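Local coordinates for protein CRISPR-associated endoribonuclease Cas2 2 (Sulfolobus solfataricus, PDB 3EXC) that cleaves single-stranded RNA as a magnesium-dependent endoribonuclease of the CRISPR antiviral defence system and works as a homodimer, at residues Gly71-Asp74 against Trp75-Ile79. The protein carries 2 engineered substitutions. Sequence-based numbering, arbitrary orientation.
Sequences GIRD and WERRI
Arg-73 and Glu-76 are joined by a salt bridge on the outer side of the short helix 72-76, which links sheet strand 64-70 of the ferredoxin-like Cas2 fold to the C-terminal strand 79-82. Its evidence is the 2.8 Å from Arg-73 NH2 to Glu-76 OE1, with an N-H...O angle of 154°. NH2 meets OE1 on the anti side of the carboxylate, somewhat out of the carboxylate plane, while OE1 lies near the guanidinium plane; the two flat groups are turned 60° apart. Bends at chi2 and chi3 carry the guanidinium forward over Glu-76, and NH2 also comes within 3.3 Å of Glu-76 CB.

Three i-to-i+4 backbone bonds define the helical turn: Trp-75 N to Gly-71 O, Glu-76 N to Ile-72 O and, more bent at 143°, Arg-77 N to Arg-73 O, where Arg-77 leaves helical geometry. At its start Gly-71 is the N-cap residue, and its N donates to Asp-74 OD2 at 3.2 Å.

The buried indole of Trp-75 packs on Leu-7 and, in the second subunit, on Ile-68; Lys-5 makes a cation-pi contact with it. Beyond the helix, Ile-79 pairs antiparallel with a strand of the second subunit, carrying the sheet across the dimer interface. Arg-78 NH2 lies over one face of the indole, offset toward its rim, and donates to Trp-75 O at 2.7 Å, while Arg-78 N reaches that same oxygen from the opposite face of the carbonyl plane at 3.0 Å.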
ATOM      1  N   GLY A  71      -3.306 -13.860   0.866  1.00 28.52           N
ATOM      2  CA  GLY A  71      -3.217 -15.156   0.191  1.00 27.46           C
ATOM      3  C   GLY A  71      -2.802 -14.865  -1.248  1.00 27.78           C
ATOM      4  O   GLY A  71      -3.038 -13.782  -1.818  1.00 27.28           O
ATOM      5  N   ILE A  72      -2.176 -15.832  -1.854  1.00 27.71           N
ATOM      6  CA  ILE A  72      -1.753 -15.737  -3.230  1.00 28.72           C
ATOM      7  C   ILE A  72      -2.929 -15.365  -4.156  1.00 28.00           C
ATOM      8  O   ILE A  72      -2.757 -14.542  -5.053  1.00 29.05           O
ATOM      9  CB  ILE A  72      -1.021 -17.081  -3.639  1.00 29.31           C
ATOM     10  CG1 ILE A  72      -0.565 -17.054  -5.106  1.00 31.97           C
ATOM     11  CG2 ILE A  72      -1.905 -18.278  -3.428  1.00 33.39           C
ATOM     12  CD1 ILE A  72       0.420 -15.766  -5.424  1.00 38.76           C
ATOM     13  N   ARG A  73      -4.114 -15.967  -3.971  1.00 27.20           N
ATOM     14  CA  ARG A  73      -5.229 -15.712  -4.870  1.00 26.53           C
ATOM     15  C   ARG A  73      -5.750 -14.284  -4.708  1.00 27.29           C
ATOM     16  O   ARG A  73      -6.155 -13.703  -5.689  1.00 26.41           O
ATOM     17  CB  ARG A  73      -6.357 -16.740  -4.718  1.00 25.12           C
ATOM     18  CG  ARG A  73      -5.959 -18.108  -5.222  1.00 25.47           C
ATOM     19  CD  ARG A  73      -5.749 -18.167  -6.784  1.00 23.33           C
ATOM     20  NE  ARG A  73      -6.974 -17.813  -7.526  1.00 20.82           N
ATOM     21  CZ  ARG A  73      -7.073 -16.871  -8.464  1.00 22.46           C
ATOM     22  NH1 ARG A  73      -8.243 -16.655  -9.014  1.00 20.53           N
ATOM     23  NH2 ARG A  73      -6.019 -16.151  -8.860  1.00 21.76           N
ATOM     24  N   ASP A  74      -5.736 -13.725  -3.489  1.00 28.14           N
ATOM     25  CA  ASP A  74      -6.105 -12.314  -3.299  1.00 29.91           C
ATOM     26  C   ASP A  74      -5.124 -11.401  -4.023  1.00 30.43           C
ATOM     27  O   ASP A  74      -5.514 -10.409  -4.623  1.00 31.05           O
ATOM     28  CB  ASP A  74      -5.988 -11.867  -1.818  1.00 31.08           C
ATOM     29  CG  ASP A  74      -6.838 -12.691  -0.869  1.00 39.72           C
ATOM     30  OD1 ASP A  74      -8.024 -12.984  -1.273  1.00 43.36           O
ATOM     31  OD2 ASP A  74      -6.297 -13.037   0.295  1.00 50.99           O
ATOM     32  N   TRP A  75      -3.829 -11.679  -3.942  1.00 29.85           N
ATOM     33  CA  TRP A  75      -2.866 -10.845  -4.665  1.00 29.22           C
ATOM     34  C   TRP A  75      -3.089 -10.939  -6.203  1.00 29.48           C
ATOM     35  O   TRP A  75      -3.122  -9.945  -6.968  1.00 29.34           O
ATOM     36  CB  TRP A  75      -1.493 -11.368  -4.322  1.00 29.63           C
ATOM     37  CG  TRP A  75      -0.444 -10.740  -5.166  1.00 32.44           C
ATOM     38  CD1 TRP A  75       0.376 -11.368  -6.073  1.00 32.56           C
ATOM     39  CD2 TRP A  75      -0.107  -9.349  -5.200  1.00 31.01           C
ATOM     40  NE1 TRP A  75       1.221 -10.429  -6.673  1.00 32.17           N
ATOM     41  CE2 TRP A  75       0.944  -9.192  -6.147  1.00 31.92           C
ATOM     42  CE3 TRP A  75      -0.622  -8.207  -4.544  1.00 32.06           C
ATOM     43  CZ2 TRP A  75       1.491  -7.950  -6.453  1.00 32.15           C
ATOM     44  CZ3 TRP A  75      -0.061  -6.968  -4.824  1.00 31.12           C
ATOM     45  CH2 TRP A  75       0.968  -6.846  -5.787  1.00 31.97           C
ATOM     46  N   GLU A  76      -3.248 -12.179  -6.663  1.00 28.10           N
ATOM     47  CA  GLU A  76      -3.522 -12.437  -8.089  1.00 26.51           C
ATOM     48  C   GLU A  76      -4.740 -11.684  -8.610  1.00 26.90           C
ATOM     49  O   GLU A  76      -4.740 -11.227  -9.707  1.00 28.03           O
ATOM     50  CB  GLU A  76      -3.661 -13.951  -8.332  1.00 24.20           C
ATOM     51  CG  GLU A  76      -2.293 -14.521  -8.280  1.00 25.02           C
ATOM     52  CD  GLU A  76      -2.240 -16.001  -8.574  1.00 32.44           C
ATOM     53  OE1 GLU A  76      -3.287 -16.702  -8.485  1.00 32.97           O
ATOM     54  OE2 GLU A  76      -1.122 -16.484  -8.914  1.00 38.08           O
ATOM     55  N   ARG A  77      -5.776 -11.564  -7.817  1.00 26.19           N
ATOM     56  CA  ARG A  77      -6.954 -10.916  -8.266  1.00 27.87           C
ATOM     57  C   ARG A  77      -6.939  -9.436  -7.995  1.00 27.91           C
ATOM     58  O   ARG A  77      -7.937  -8.819  -8.147  1.00 28.92           O
ATOM     59  CB  ARG A  77      -8.179 -11.512  -7.587  1.00 26.05           C
ATOM     60  CG  ARG A  77      -8.366 -13.005  -7.921  1.00 27.99           C
ATOM     61  CD  ARG A  77      -9.860 -13.420  -7.877  1.00 26.13           C
ATOM     62  NE  ARG A  77     -10.452 -12.989  -9.165  1.00 31.29           N
ATOM     63  CZ  ARG A  77     -11.424 -12.056  -9.325  1.00 30.76           C
ATOM     64  NH1 ARG A  77     -11.823 -11.747 -10.535  1.00 28.31           N
ATOM     65  NH2 ARG A  77     -12.036 -11.484  -8.309  1.00 28.51           N
ATOM     66  N   ARG A  78      -5.824  -8.848  -7.617  1.00 28.55           N
ATOM     67  CA  ARG A  78      -5.756  -7.386  -7.547  1.00 28.20           C
ATOM     68  C   ARG A  78      -6.112  -6.789  -8.928  1.00 28.57           C
ATOM     69  O   ARG A  78      -6.082  -7.467  -9.945  1.00 26.54           O
ATOM     70  CB  ARG A  78      -4.302  -7.002  -7.234  1.00 26.76           C
ATOM     71  CG  ARG A  78      -3.373  -7.287  -8.420  1.00 28.36           C
ATOM     72  CD  ARG A  78      -1.899  -7.108  -8.013  1.00 27.61           C
ATOM     73  NE  ARG A  78      -0.951  -7.394  -9.063  1.00 25.72           N
ATOM     74  CZ  ARG A  78      -0.589  -8.636  -9.404  1.00 35.28           C
ATOM     75  NH1 ARG A  78       0.348  -8.823 -10.347  1.00 30.33           N
ATOM     76  NH2 ARG A  78      -1.180  -9.700  -8.822  1.00 31.96           N
ATOM     77  N   ILE A  79      -6.498  -5.500  -8.939  1.00 30.64           N
ATOM     78  CA  ILE A  79      -6.612  -4.684 -10.120  1.00 30.14           C
ATOM     79  C   ILE A  79      -5.509  -3.633 -10.081  1.00 31.52           C
ATOM     80  O   ILE A  79      -5.367  -2.952  -9.075  1.00 32.30           O
ATOM     81  CB  ILE A  79      -7.933  -3.982 -10.069  1.00 30.89           C
ATOM     82  CG1 ILE A  79      -9.047  -5.000 -10.279  1.00 31.43           C
ATOM     83  CG2 ILE A  79      -8.055  -2.919 -11.199  1.00 30.46           C
ATOM     84  CD1 ILE A  79     -10.447  -4.456  -9.830  1.00 35.56           C
TER